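Side-chain contacts in alcohol dehydrogenase (Escherichia coli, PDB 5VM2), which is of unknown substrate specificity but probably oxidises an alcohol group with NAD or NADP as acceptor, as a member of the zinc-containing alcohol dehydrogenase family: residues 32-37 against 143-148; 63-68 against 150-155; 92-97 against 104-109; 111-114 against 119-122; 160-165 against 294-299. All blocks are in the same frame, centred on the assembly; numbering follows the deposited sequence.

In the fold
Interaction 2 is the buried core contact, in which two segments are joined through a magnesium ion. Interaction 1 lies about 9 Å away, centre to centre, and is partly buried: it packs the start of the same helix, 145-163, on strand 28-37, the neighbour of strand 67-74 used by interaction 2. Interaction 5 uses the far end of that helix at the surface, where the contact is a methionine over a guanidinium face, with no metal. Interactions 3 and 4 share the small sheet of strands 92-93 and 113-114; the former is tied by zinc thiolates, the latter is a looser polar surface contact. Y106 links interaction 3 to interaction 5 through a probable hydrogen bond to N295.

Interaction 1 (32-37 against 143-148); sequences KVEYVG and MDTMEG
Y35 and M146, their CA atoms 5.7 Å apart, are the nearest CA pair between segment 32-37 of strand 28-37 and the first turn of helix 145-163. The strand carries a classic beta bulge, E34 and Y35 both lying opposite A68, and both direct CB toward the helix. M146 CB lies over one face of the Y35 ring, 3.8 Å from its centroid and only 5° off the normal, a CH-pi contact. With CG anti to the backbone N (chi1 -173°), the rest of the M146 chain runs on past the ring, and SD ends 5.0 Å from the Y35 centroid in an oblique Met-aromatic contact. T145 OG1 comes instead to the edge of that ring, in its plane, 3.4 Å from Y35 CD2. The same OG1 donates to E34 OE1 at 2.7 Å, reaching it from above the carboxylate, 52° out of plane; the other oxygen, OE2, is taken by T70. D144 and E147 form a capping box: E147 N donates to D144 OD1 (2.9 Å) and D144 N to E147 OE2 (3.2 Å), which closes off the first turn of the helix. Y35 also rests on strand 340-344, while M143 and E147 pack against helix 297-305.

Interaction 2 (63-68 against 150-155); sequences LGHECA and LVEPAA. With MG (magnesium ion), chain C.
H65, E66 and E152 converge on a magnesium ion with their side chains set crosswise. H65 points NE2 at the metal (2.4 Å), and its ring plane stands 71° from the E152 carboxylate, whose OE2 lies at the ring edge, 3.1 Å from H65 CD2. E66 CG lies over one face of the H65 ring, 3.3 Å above its plane, toward the rim. The E66 carboxylate is turned 42° from that of E152; the shared cation draws their OE1 atoms to 3.3 Å, with E66 OE1 at 2.3 Å and E152 OE1 at 2.0 Å from magnesium. A bend at chi2 (-86°) swings the E152 carboxylate to the ion; E66 reaches it with an extended chain. Water 1 adds a ligand 1.9 Å from magnesium. K340 (a salt bridge) and Y293 OH hold the second oxygens, E66 OE2 and E152 OE2, probably restricting the rotation of both carboxylates. The position and the His and Glu ligands are consistent with the family's catalytic metal site, although the ion here is magnesium. It sits between the segment leading into strand 67-74 and the kinked part of helix 145-163, which rests on helix 297-305 and strand 340-344.

Interaction 3 (92-97 against 104-109); sequences GVPCGH and GKYNIC. With ZN (zinc ion), chain D.
P94 and C95 meet Y106 and C109 beside and within a four-cysteine zinc site, the structural-zinc lobe known from the alcohol dehydrogenase family; C95, C98, C101 and C109 bind the ion. The segment 92-97 enters as strand 92-93, V93 pairing through its backbone with D113 of the neighbouring strand. P94 follows with its ring turned toward the segment 104-109: CG lies 3.6 Å from Y106 CD1, approaching the aromatic ring obliquely, and CB lies 3.9 Å from C109 CB. The hydroxyl of Y106 is hydrogen-bonded to E90 and to N295 N. C95 then provides two links to C109. Its backbone N donates to C109 SG (3.3 Å, 164° at the hydrogen), and its own SG binds zinc at 2.4 Å, while C109 SG binds at 2.3 Å. C109 turns SG anti to its N (chi1 171°), which carries the sulfur to the ion and the C95 amide together. An N-H directed at a metal-bound thiolate probably tempers its charge. After G96, which has positive phi, H97 N donates to C95 SG at 3.4 Å, and this sulfur also stands 3.5 Å above the plane of the H97 imidazole, over its centre.

Interaction 4 (111-114 against 119-122); sequences DVDF and PNYR
D113 and N120 make the close part of this surface contact, and they do so through one group on each side. The amide ND2 of N120 lies almost midway between the two carboxylate oxygens of D113, 3.3 Å from OD1 and 3.4 Å from OD2, with D113 CG 3.5 Å from it. The two side chains are set nearly perpendicular, and the carboxylate and amide planes are 77° apart, so the flat groups are far from coplanar. D113 gains this reach because CG stands anti to the backbone N (chi1 173°), bringing its end nearer than its CB direction suggests. The contact joins strand 113-114 to the loop running toward strand 128-132, in the GroES-like part of the chain.

Elsewhere the fit is looser. The backbones stay well separated, D113 and P119 having CA atoms 7.7 Å apart, and P119 is exposed and poorly ordered. Water 2 spans the gap, accepting from R122 N at 2.9 Å and donating only weakly to F114 O at 3.4 Å. F114 and Y121, whose CB bonds point away from the other segment, are buried: F114 meets the H65 ring and R292, and the Y121 hydroxyl bonds to I52 O. The nearest opposite charge across the contact, R122 NH1, remains 4.9 Å from D113 OD1. All this suggests a polar, partly water-mediated contact, with no apolar side-chain pair across it.

Interaction 5 (160-165 against 294-299); sequences AAMLAD and ANRYPV
M162 and R296 have the most surface buried here, and they lie alongside each other, running antiparallel. The methylene CB of M162 sits over one face of the R296 guanidinium, 3.1 Å above its plane and displaced from the centre of the group toward its edge, with M162 CB only 3.3 Å from R296 NH1. The next carbon, M162 CG, stays 3.5 Å from the same NH1, so the flat cationic group lies against the base of an apolar chain. A bend in R296 at chi2 (-59°) folds the arginine toward the helix, where its NE is held by H159 ND1. M162 also bends at chi2 (-90°) and sends its methyl out to V299, which it meets tip to tip, CE lying 4.2 Å from V299 CG1. This is the C-terminal end of helix 145-163, closed by a Schellman motif at D165, whose phi is positive and whose N bonds to M162 O at 3.1 Å. The same helix end also packs on the parallel Rossmann-type sheet, A160 and A164 on strand 238-243, L163 and A164 on strand 262-267. L163 makes a lighter contact, CG 4.3 Å from R296 NH2. R296 immediately precedes helix 297-305, and its carbonyl oxygen is hydrogen-bonded to T300 OG1.

Interaction 1 (32-37 against 143-148)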
# COMPACT_ATOMS: atom_id res chain seq x y z
N LYS A 32 -10.89 -13.84 12.02
CA LYS A 32 -9.65 -14.29 12.66
C LYS A 32 -8.50 -13.91 11.74
O LYS A 32 -8.37 -14.46 10.64
CB LYS A 32 -9.69 -15.79 12.92
CG LYS A 32 -8.59 -16.30 13.83
CD LYS A 32 -8.82 -17.76 14.20
CE LYS A 32 -7.96 -18.17 15.38
NZ LYS A 32 -6.51 -18.05 15.07
N VAL A 33 -7.67 -12.96 12.18
CA VAL A 33 -6.58 -12.47 11.34
C VAL A 33 -5.56 -13.57 11.14
O VAL A 33 -5.17 -14.27 12.09
CB VAL A 33 -5.93 -11.23 11.96
CG1 VAL A 33 -5.07 -10.52 10.93
CG2 VAL A 33 -6.98 -10.28 12.50
N GLU A 34 -5.10 -13.73 9.90
CA GLU A 34 -4.10 -14.73 9.55
C GLU A 34 -2.79 -14.11 9.09
O GLU A 34 -1.72 -14.66 9.39
CB GLU A 34 -4.63 -15.65 8.44
CG GLU A 34 -5.99 -16.24 8.75
CD GLU A 34 -6.38 -17.31 7.76
OE1 GLU A 34 -5.50 -17.76 7.00
OE2 GLU A 34 -7.57 -17.71 7.74
N TYR A 35 -2.84 -13.00 8.36
CA TYR A 35 -1.63 -12.32 7.92
C TYR A 35 -1.82 -10.82 8.05
O TYR A 35 -2.93 -10.30 7.90
CB TYR A 35 -1.27 -12.69 6.46
CG TYR A 35 -0.76 -14.10 6.31
CD1 TYR A 35 0.59 -14.39 6.45
CD2 TYR A 35 -1.63 -15.15 6.03
CE1 TYR A 35 1.06 -15.68 6.32
CE2 TYR A 35 -1.17 -16.45 5.90
CZ TYR A 35 0.18 -16.71 6.04
OH TYR A 35 0.64 -17.99 5.91
N VAL A 36 -0.73 -10.13 8.36
CA VAL A 36 -0.70 -8.68 8.42
C VAL A 36 0.54 -8.21 7.68
O VAL A 36 1.66 -8.63 8.01
CB VAL A 36 -0.70 -8.15 9.87
CG1 VAL A 36 -0.49 -6.64 9.88
CG2 VAL A 36 -2.01 -8.51 10.57
N GLY A 37 0.35 -7.34 6.68
CA GLY A 37 1.48 -6.82 5.95
C GLY A 37 2.24 -5.77 6.73
O GLY A 37 1.71 -5.14 7.64
N MET A 143 -6.89 -17.76 -4.14
CA MET A 143 -6.14 -16.67 -3.53
C MET A 143 -6.10 -16.89 -2.02
O MET A 143 -7.15 -16.87 -1.36
CB MET A 143 -6.77 -15.32 -3.86
CG MET A 143 -5.98 -14.14 -3.34
SD MET A 143 -6.71 -12.55 -3.79
CE MET A 143 -6.88 -12.76 -5.55
N ASP A 144 -4.90 -17.11 -1.48
CA ASP A 144 -4.79 -17.39 -0.05
C ASP A 144 -4.81 -16.09 0.74
O ASP A 144 -4.82 -14.98 0.19
CB ASP A 144 -3.54 -18.22 0.24
CG ASP A 144 -2.26 -17.56 -0.24
OD1 ASP A 144 -1.98 -16.41 0.18
OD2 ASP A 144 -1.52 -18.19 -1.02
N THR A 145 -4.82 -16.21 2.07
CA THR A 145 -4.97 -15.03 2.91
C THR A 145 -3.72 -14.17 2.93
O THR A 145 -3.82 -12.98 3.26
CB THR A 145 -5.37 -15.44 4.33
OG1 THR A 145 -4.51 -16.49 4.78
CG2 THR A 145 -6.81 -15.93 4.35
N MET A 146 -2.55 -14.72 2.60
CA MET A 146 -1.38 -13.86 2.46
C MET A 146 -1.48 -12.99 1.21
O MET A 146 -1.11 -11.82 1.24
CB MET A 146 -0.09 -14.68 2.42
CG MET A 146 1.14 -13.80 2.44
SD MET A 146 2.68 -14.70 2.22
CE MET A 146 2.55 -15.15 0.49
N GLU A 147 -1.97 -13.56 0.10
CA GLU A 147 -2.24 -12.75 -1.08
C GLU A 147 -3.34 -11.73 -0.79
O GLU A 147 -3.26 -10.58 -1.23
CB GLU A 147 -2.63 -13.63 -2.26
CG GLU A 147 -1.49 -14.43 -2.86
CD GLU A 147 -1.96 -15.39 -3.95
OE1 GLU A 147 -1.67 -15.15 -5.14
OE2 GLU A 147 -2.63 -16.39 -3.61
N GLY A 148 -4.39 -12.15 -0.07
CA GLY A 148 -5.44 -11.21 0.29
C GLY A 148 -4.92 -10.04 1.09
O GLY A 148 -5.40 -8.91 0.95

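Interaction 2 (63-68 against 150-155)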
# COMPACT_ATOMS: atom_id res chain seq x y z
N LEU A 63 -0.98 -1.38 15.66
CA LEU A 63 -0.29 -1.18 14.40
C LEU A 63 -0.73 -2.23 13.40
O LEU A 63 -1.15 -3.33 13.78
CB LEU A 63 1.24 -1.23 14.57
CG LEU A 63 1.90 -0.02 15.22
CD1 LEU A 63 3.40 -0.22 15.31
CD2 LEU A 63 1.57 1.26 14.46
N GLY A 64 -0.65 -1.88 12.12
CA GLY A 64 -1.04 -2.78 11.06
C GLY A 64 -2.33 -2.37 10.38
O GLY A 64 -3.31 -2.05 11.05
N HIS A 65 -2.33 -2.38 9.05
CA HIS A 65 -3.54 -2.07 8.30
C HIS A 65 -3.79 -2.99 7.11
O HIS A 65 -4.94 -3.10 6.68
CB HIS A 65 -3.52 -0.62 7.82
CG HIS A 65 -2.46 -0.31 6.81
ND1 HIS A 65 -1.19 0.10 7.17
CD2 HIS A 65 -2.47 -0.33 5.46
CE1 HIS A 65 -0.47 0.31 6.08
NE2 HIS A 65 -1.23 0.05 5.03
N GLU A 66 -2.77 -3.66 6.57
CA GLU A 66 -2.96 -4.64 5.51
C GLU A 66 -3.16 -6.01 6.16
O GLU A 66 -2.27 -6.50 6.86
CB GLU A 66 -1.74 -4.67 4.58
CG GLU A 66 -0.96 -3.36 4.53
CD GLU A 66 0.31 -3.46 3.69
OE1 GLU A 66 0.66 -2.46 3.02
OE2 GLU A 66 0.97 -4.52 3.70
N CYS A 67 -4.33 -6.62 5.96
CA CYS A 67 -4.57 -7.91 6.59
C CYS A 67 -5.69 -8.66 5.87
O CYS A 67 -6.41 -8.11 5.04
CB CYS A 67 -4.90 -7.74 8.08
SG CYS A 67 -6.43 -6.86 8.40
N ALA A 68 -5.80 -9.94 6.22
CA ALA A 68 -6.81 -10.83 5.68
C ALA A 68 -6.98 -11.99 6.65
O ALA A 68 -6.14 -12.21 7.53
CB ALA A 68 -6.43 -11.34 4.28
N LEU A 150 -1.97 -8.70 0.70
CA LEU A 150 -1.24 -7.79 -0.17
C LEU A 150 -2.11 -7.11 -1.21
O LEU A 150 -1.61 -6.26 -1.94
CB LEU A 150 -0.10 -8.55 -0.86
CG LEU A 150 0.72 -9.38 0.13
CD1 LEU A 150 1.35 -10.56 -0.57
CD2 LEU A 150 1.76 -8.51 0.81
N VAL A 151 -3.42 -7.36 -1.20
CA VAL A 151 -4.32 -6.57 -2.05
C VAL A 151 -4.22 -5.09 -1.69
O VAL A 151 -4.29 -4.22 -2.56
CB VAL A 151 -5.76 -7.09 -1.94
CG1 VAL A 151 -6.74 -6.08 -2.53
CG2 VAL A 151 -5.89 -8.45 -2.62
N GLU A 152 -4.03 -4.79 -0.40
CA GLU A 152 -4.02 -3.39 0.03
C GLU A 152 -2.91 -2.58 -0.64
O GLU A 152 -3.21 -1.56 -1.27
CB GLU A 152 -3.95 -3.32 1.56
CG GLU A 152 -4.42 -1.99 2.14
CD GLU A 152 -3.31 -0.95 2.21
OE1 GLU A 152 -2.15 -1.28 1.87
OE2 GLU A 152 -3.60 0.20 2.59
N PRO A 153 -1.62 -2.96 -0.55
CA PRO A 153 -0.61 -2.19 -1.28
C PRO A 153 -0.77 -2.30 -2.79
O PRO A 153 -0.47 -1.34 -3.51
CB PRO A 153 0.72 -2.78 -0.80
CG PRO A 153 0.37 -4.16 -0.34
CD PRO A 153 -1.00 -4.04 0.25
N ALA A 154 -1.23 -3.45 -3.30
CA ALA A 154 -1.51 -3.55 -4.73
C ALA A 154 -2.60 -2.56 -5.14
O ALA A 154 -2.53 -1.97 -6.22
CB ALA A 154 -1.91 -4.97 -5.09
N ALA A 155 -3.60 -2.37 -4.28
CA ALA A 155 -4.64 -1.39 -4.55
C ALA A 155 -4.09 0.03 -4.61
O ALA A 155 -4.60 0.86 -5.37
CB ALA A 155 -5.74 -1.48 -3.48
MG MG C . -0.54 -0.55 2.86
O HOH W 1 0.37 0.63 1.67

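Interaction 3 (92-97 against 104-109)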
# COMPACT_ATOMS: atom_id res chain seq x y z
N GLY A 92 -9.76 1.51 5.17
CA GLY A 92 -10.29 2.85 5.34
C GLY A 92 -11.79 2.91 5.17
O GLY A 92 -12.30 2.73 4.06
N VAL A 93 -12.51 3.16 6.26
CA VAL A 93 -13.97 3.21 6.25
C VAL A 93 -14.39 4.67 6.25
O VAL A 93 -14.25 5.34 7.29
CB VAL A 93 -14.57 2.46 7.45
CG1 VAL A 93 -16.09 2.55 7.42
CG2 VAL A 93 -14.08 1.01 7.47
N PRO A 94 -14.92 5.20 5.15
CA PRO A 94 -15.24 6.63 5.08
C PRO A 94 -16.59 6.92 5.70
O PRO A 94 -17.35 6.02 6.07
CB PRO A 94 -15.25 6.88 3.57
CG PRO A 94 -15.85 5.61 3.03
CD PRO A 94 -15.36 4.49 3.94
N CYS A 95 -16.91 8.22 5.80
CA CYS A 95 -18.13 8.62 6.49
C CYS A 95 -19.38 8.33 5.67
O CYS A 95 -20.44 8.08 6.25
CB CYS A 95 -18.06 10.10 6.89
SG CYS A 95 -18.59 11.35 5.67
N GLY A 96 -19.28 8.34 4.34
CA GLY A 96 -20.39 8.01 3.48
C GLY A 96 -21.37 9.13 3.18
O GLY A 96 -22.29 8.93 2.38
N HIS A 97 -21.22 10.31 3.79
CA HIS A 97 -22.18 11.38 3.60
C HIS A 97 -21.58 12.74 3.28
O HIS A 97 -22.34 13.67 2.99
CB HIS A 97 -23.08 11.53 4.85
CG HIS A 97 -22.32 11.85 6.10
ND1 HIS A 97 -21.83 13.11 6.38
CD2 HIS A 97 -21.98 11.08 7.16
CE1 HIS A 97 -21.22 13.10 7.54
NE2 HIS A 97 -21.29 11.88 8.04
N GLY A 104 -17.58 10.45 -5.17
CA GLY A 104 -16.76 9.37 -5.67
C GLY A 104 -15.32 9.39 -5.21
O GLY A 104 -14.50 8.65 -5.77
N LYS A 105 -14.99 10.21 -4.22
CA LYS A 105 -13.63 10.32 -3.70
C LYS A 105 -13.59 10.01 -2.20
O LYS A 105 -12.95 10.73 -1.43
CB LYS A 105 -13.06 11.71 -3.95
CG LYS A 105 -12.77 12.07 -5.41
CD LYS A 105 -12.23 13.50 -5.49
CE LYS A 105 -11.95 13.96 -6.92
NZ LYS A 105 -11.59 15.42 -6.96
N TYR A 106 -14.27 8.94 -1.77
CA TYR A 106 -14.32 8.65 -0.34
C TYR A 106 -12.94 8.49 0.28
O TYR A 106 -12.80 8.65 1.49
CB TYR A 106 -15.17 7.40 -0.08
CG TYR A 106 -14.60 6.06 -0.53
CD1 TYR A 106 -13.60 5.42 0.20
CD2 TYR A 106 -15.09 5.41 -1.66
CE1 TYR A 106 -13.09 4.19 -0.20
CE2 TYR A 106 -14.59 4.17 -2.06
CZ TYR A 106 -13.58 3.56 -1.32
OH TYR A 106 -13.06 2.34 -1.70
N ASN A 107 -11.91 8.21 -0.53
CA ASN A 107 -10.57 8.04 0.03
C ASN A 107 -10.05 9.31 0.68
O ASN A 107 -9.24 9.24 1.62
CB ASN A 107 -9.59 7.56 -1.05
CG ASN A 107 -9.55 8.48 -2.26
OD1 ASN A 107 -10.58 8.91 -2.77
ND2 ASN A 107 -8.34 8.76 -2.75
N ILE A 108 -10.49 10.48 0.22
CA ILE A 108 -10.07 11.74 0.82
C ILE A 108 -11.10 12.26 1.81
O ILE A 108 -11.05 13.43 2.19
CB ILE A 108 -9.74 12.79 -0.26
CG1 ILE A 108 -11.00 13.28 -0.96
CG2 ILE A 108 -8.74 12.23 -1.27
CD1 ILE A 108 -10.72 14.27 -2.09
N CYS A 109 -12.03 11.41 2.25
CA CYS A 109 -13.02 11.79 3.25
C CYS A 109 -12.32 12.31 4.51
O CYS A 109 -11.41 11.65 5.03
CB CYS A 109 -13.90 10.59 3.61
SG CYS A 109 -15.01 10.82 5.03
ZN ZN D . -16.97 11.30 3.94

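Interaction 4 (111-114 against 119-122)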
# COMPACT_ATOMS: atom_id res chain seq x y z
N ASP A 111 -13.32 12.38 7.48
CA ASP A 111 -13.65 11.56 8.65
C ASP A 111 -13.48 10.08 8.36
O ASP A 111 -14.23 9.25 8.88
CB ASP A 111 -15.07 11.85 9.12
CG ASP A 111 -15.23 13.24 9.70
OD1 ASP A 111 -14.42 13.62 10.58
OD2 ASP A 111 -16.16 13.95 9.28
N VAL A 112 -12.50 9.71 7.52
CA VAL A 112 -12.23 8.30 7.28
C VAL A 112 -11.68 7.67 8.55
O VAL A 112 -10.89 8.28 9.29
CB VAL A 112 -11.27 8.11 6.09
CG1 VAL A 112 -9.90 8.70 6.39
CG2 VAL A 112 -11.14 6.63 5.74
N ASP A 113 -12.13 6.46 8.83
CA ASP A 113 -11.58 5.69 9.95
C ASP A 113 -10.66 4.65 9.34
O ASP A 113 -11.12 3.63 8.82
CB ASP A 113 -12.70 5.07 10.78
CG ASP A 113 -12.18 4.12 11.85
OD1 ASP A 113 -12.99 3.43 12.51
OD2 ASP A 113 -10.95 4.07 12.04
N PHE A 114 -9.37 4.93 9.43
CA PHE A 114 -8.33 4.09 8.85
C PHE A 114 -7.62 3.33 9.96
O PHE A 114 -7.31 3.90 11.02
CB PHE A 114 -7.33 4.93 8.05
CG PHE A 114 -6.49 4.12 7.10
CD1 PHE A 114 -5.28 3.59 7.51
CD2 PHE A 114 -6.93 3.86 5.81
CE1 PHE A 114 -4.51 2.85 6.65
CE2 PHE A 114 -6.17 3.11 4.94
CZ PHE A 114 -4.95 2.60 5.36
N PRO A 119 -8.09 8.42 15.41
CA PRO A 119 -8.97 8.46 16.59
C PRO A 119 -8.89 7.20 17.44
O PRO A 119 -8.96 7.26 18.68
CB PRO A 119 -10.37 8.64 15.99
CG PRO A 119 -10.22 8.44 14.49
CD PRO A 119 -8.83 7.95 14.23
N ASN A 120 -8.73 6.06 16.79
CA ASN A 120 -8.94 4.80 17.50
C ASN A 120 -7.69 3.94 17.60
O ASN A 120 -7.50 3.26 18.61
CB ASN A 120 -10.05 4.02 16.81
CG ASN A 120 -11.27 4.88 16.49
OD1 ASN A 120 -11.70 5.69 17.31
ND2 ASN A 120 -11.80 4.74 15.28
N TYR A 121 -6.73 4.04 16.67
CA TYR A 121 -5.46 3.31 16.74
C TYR A 121 -5.67 1.80 16.83
O TYR A 121 -4.89 1.09 17.47
CB TYR A 121 -4.60 3.79 17.91
CG TYR A 121 -4.41 5.29 17.98
CD1 TYR A 121 -5.12 6.06 18.90
CD2 TYR A 121 -3.53 5.94 17.13
CE1 TYR A 121 -4.95 7.43 18.97
CE2 TYR A 121 -3.35 7.31 17.19
CZ TYR A 121 -4.07 8.05 18.11
OH TYR A 121 -3.90 9.42 18.17
N ARG A 122 -6.74 1.30 16.20
CA ARG A 122 -6.97 -0.13 16.13
C ARG A 122 -6.01 -0.76 15.13
O ARG A 122 -6.04 -0.44 13.94
CB ARG A 122 -8.41 -0.42 15.70
CG ARG A 122 -9.50 0.07 16.62
CD ARG A 122 -10.86 -0.02 15.93
NE ARG A 122 -11.12 -1.34 15.35
CZ ARG A 122 -10.97 -1.65 14.06
NH1 ARG A 122 -10.56 -0.73 13.20
NH2 ARG A 122 -11.23 -2.88 13.63
O HOH W 2 -8.02 2.78 14.10

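Interaction 5 (160-165 against 294-299)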
# COMPACT_ATOMS: atom_id res chain seq x y z
N ALA A 160 -3.16 4.50 -8.39
CA ALA A 160 -2.26 5.43 -9.06
C ALA A 160 -2.35 5.28 -10.58
O ALA A 160 -2.53 6.27 -11.31
CB ALA A 160 -0.82 5.21 -8.59
N ALA A 161 -2.25 4.04 -11.07
CA ALA A 161 -2.30 3.82 -12.51
C ALA A 161 -3.65 4.24 -13.09
O ALA A 161 -3.71 4.81 -14.19
CB ALA A 161 -2.02 2.35 -12.83
N MET A 162 -4.74 3.96 -12.37
CA MET A 162 -6.06 4.34 -12.86
C MET A 162 -6.23 5.85 -12.86
O MET A 162 -6.74 6.43 -13.83
CB MET A 162 -7.14 3.68 -12.00
CG MET A 162 -7.21 2.17 -12.11
SD MET A 162 -8.33 1.69 -13.42
CE MET A 162 -8.71 0.02 -12.93
N LEU A 163 -5.81 6.51 -11.78
CA LEU A 163 -5.84 7.97 -11.72
C LEU A 163 -5.03 8.57 -12.86
O LEU A 163 -5.43 9.59 -13.43
CB LEU A 163 -5.29 8.46 -10.38
CG LEU A 163 -6.28 8.77 -9.26
CD1 LEU A 163 -5.61 9.63 -8.21
CD2 LEU A 163 -7.52 9.45 -9.82
N ALA A 164 -3.91 7.96 -13.20
CA ALA A 164 -3.03 8.47 -14.23
C ALA A 164 -3.54 8.19 -15.64
O ALA A 164 -2.96 8.71 -16.60
CB ALA A 164 -1.62 7.89 -14.07
N ASP A 165 -4.60 7.40 -15.78
CA ASP A 165 -5.13 7.00 -17.09
C ASP A 165 -4.06 6.28 -17.92
O ASP A 165 -3.85 6.59 -19.09
CB ASP A 165 -5.70 8.20 -17.84
CG ASP A 165 -6.59 7.80 -19.00
OD1 ASP A 165 -7.15 6.69 -18.96
OD2 ASP A 165 -6.72 8.61 -19.96
N ALA A 294 -9.65 4.27 -3.88
CA ALA A 294 -11.10 4.33 -3.83
C ALA A 294 -11.64 3.40 -4.90
O ALA A 294 -11.25 3.51 -6.07
CB ALA A 294 -11.63 5.75 -4.06
N ASN A 295 -12.52 2.47 -4.50
CA ASN A 295 -13.21 1.54 -5.39
C ASN A 295 -12.25 0.68 -6.22
O ASN A 295 -12.56 0.30 -7.35
CB ASN A 295 -14.18 2.28 -6.32
CG ASN A 295 -15.04 3.30 -5.59
OD1 ASN A 295 -15.69 2.97 -4.60
ND2 ASN A 295 -15.03 4.54 -6.06
N ARG A 296 -11.10 0.32 -5.63
CA ARG A 296 -10.08 -0.45 -6.34
C ARG A 296 -9.97 -1.90 -5.89
O ARG A 296 -9.27 -2.68 -6.56
CB ARG A 296 -8.70 0.20 -6.20
CG ARG A 296 -8.67 1.70 -6.42
CD ARG A 296 -9.17 2.08 -7.82
NE ARG A 296 -8.90 3.49 -8.09
CZ ARG A 296 -9.22 4.12 -9.21
NH1 ARG A 296 -9.85 3.48 -10.19
NH2 ARG A 296 -8.92 5.41 -9.35
N TYR A 297 -10.58 -2.28 -4.77
CA TYR A 297 -10.37 -3.63 -4.26
C TYR A 297 -10.86 -4.70 -5.22
O TYR A 297 -10.09 -5.64 -5.50
CB TYR A 297 -11.00 -3.77 -2.86
CG TYR A 297 -9.97 -3.73 -1.74
CD1 TYR A 297 -9.08 -2.67 -1.64
CD2 TYR A 297 -9.88 -4.75 -0.80
CE1 TYR A 297 -8.13 -2.61 -0.64
CE2 TYR A 297 -8.93 -4.70 0.22
CZ TYR A 297 -8.06 -3.63 0.29
OH TYR A 297 -7.11 -3.57 1.29
N PRO A 298 -12.08 -4.64 -5.76
CA PRO A 298 -12.51 -5.73 -6.66
C PRO A 298 -11.61 -5.91 -7.87
O PRO A 298 -11.20 -7.04 -8.16
CB PRO A 298 -13.93 -5.31 -7.04
CG PRO A 298 -14.40 -4.49 -5.88
CD PRO A 298 -13.18 -3.70 -5.48
N VAL A 299 -11.27 -4.82 -8.57
CA VAL A 299 -10.45 -4.96 -9.77
C VAL A 299 -9.04 -5.44 -9.42
O VAL A 299 -8.40 -6.13 -10.22
CB VAL A 299 -10.42 -3.64 -10.56
CG1 VAL A 299 -9.64 -2.57 -9.82
CG2 VAL A 299 -9.82 -3.87 -11.95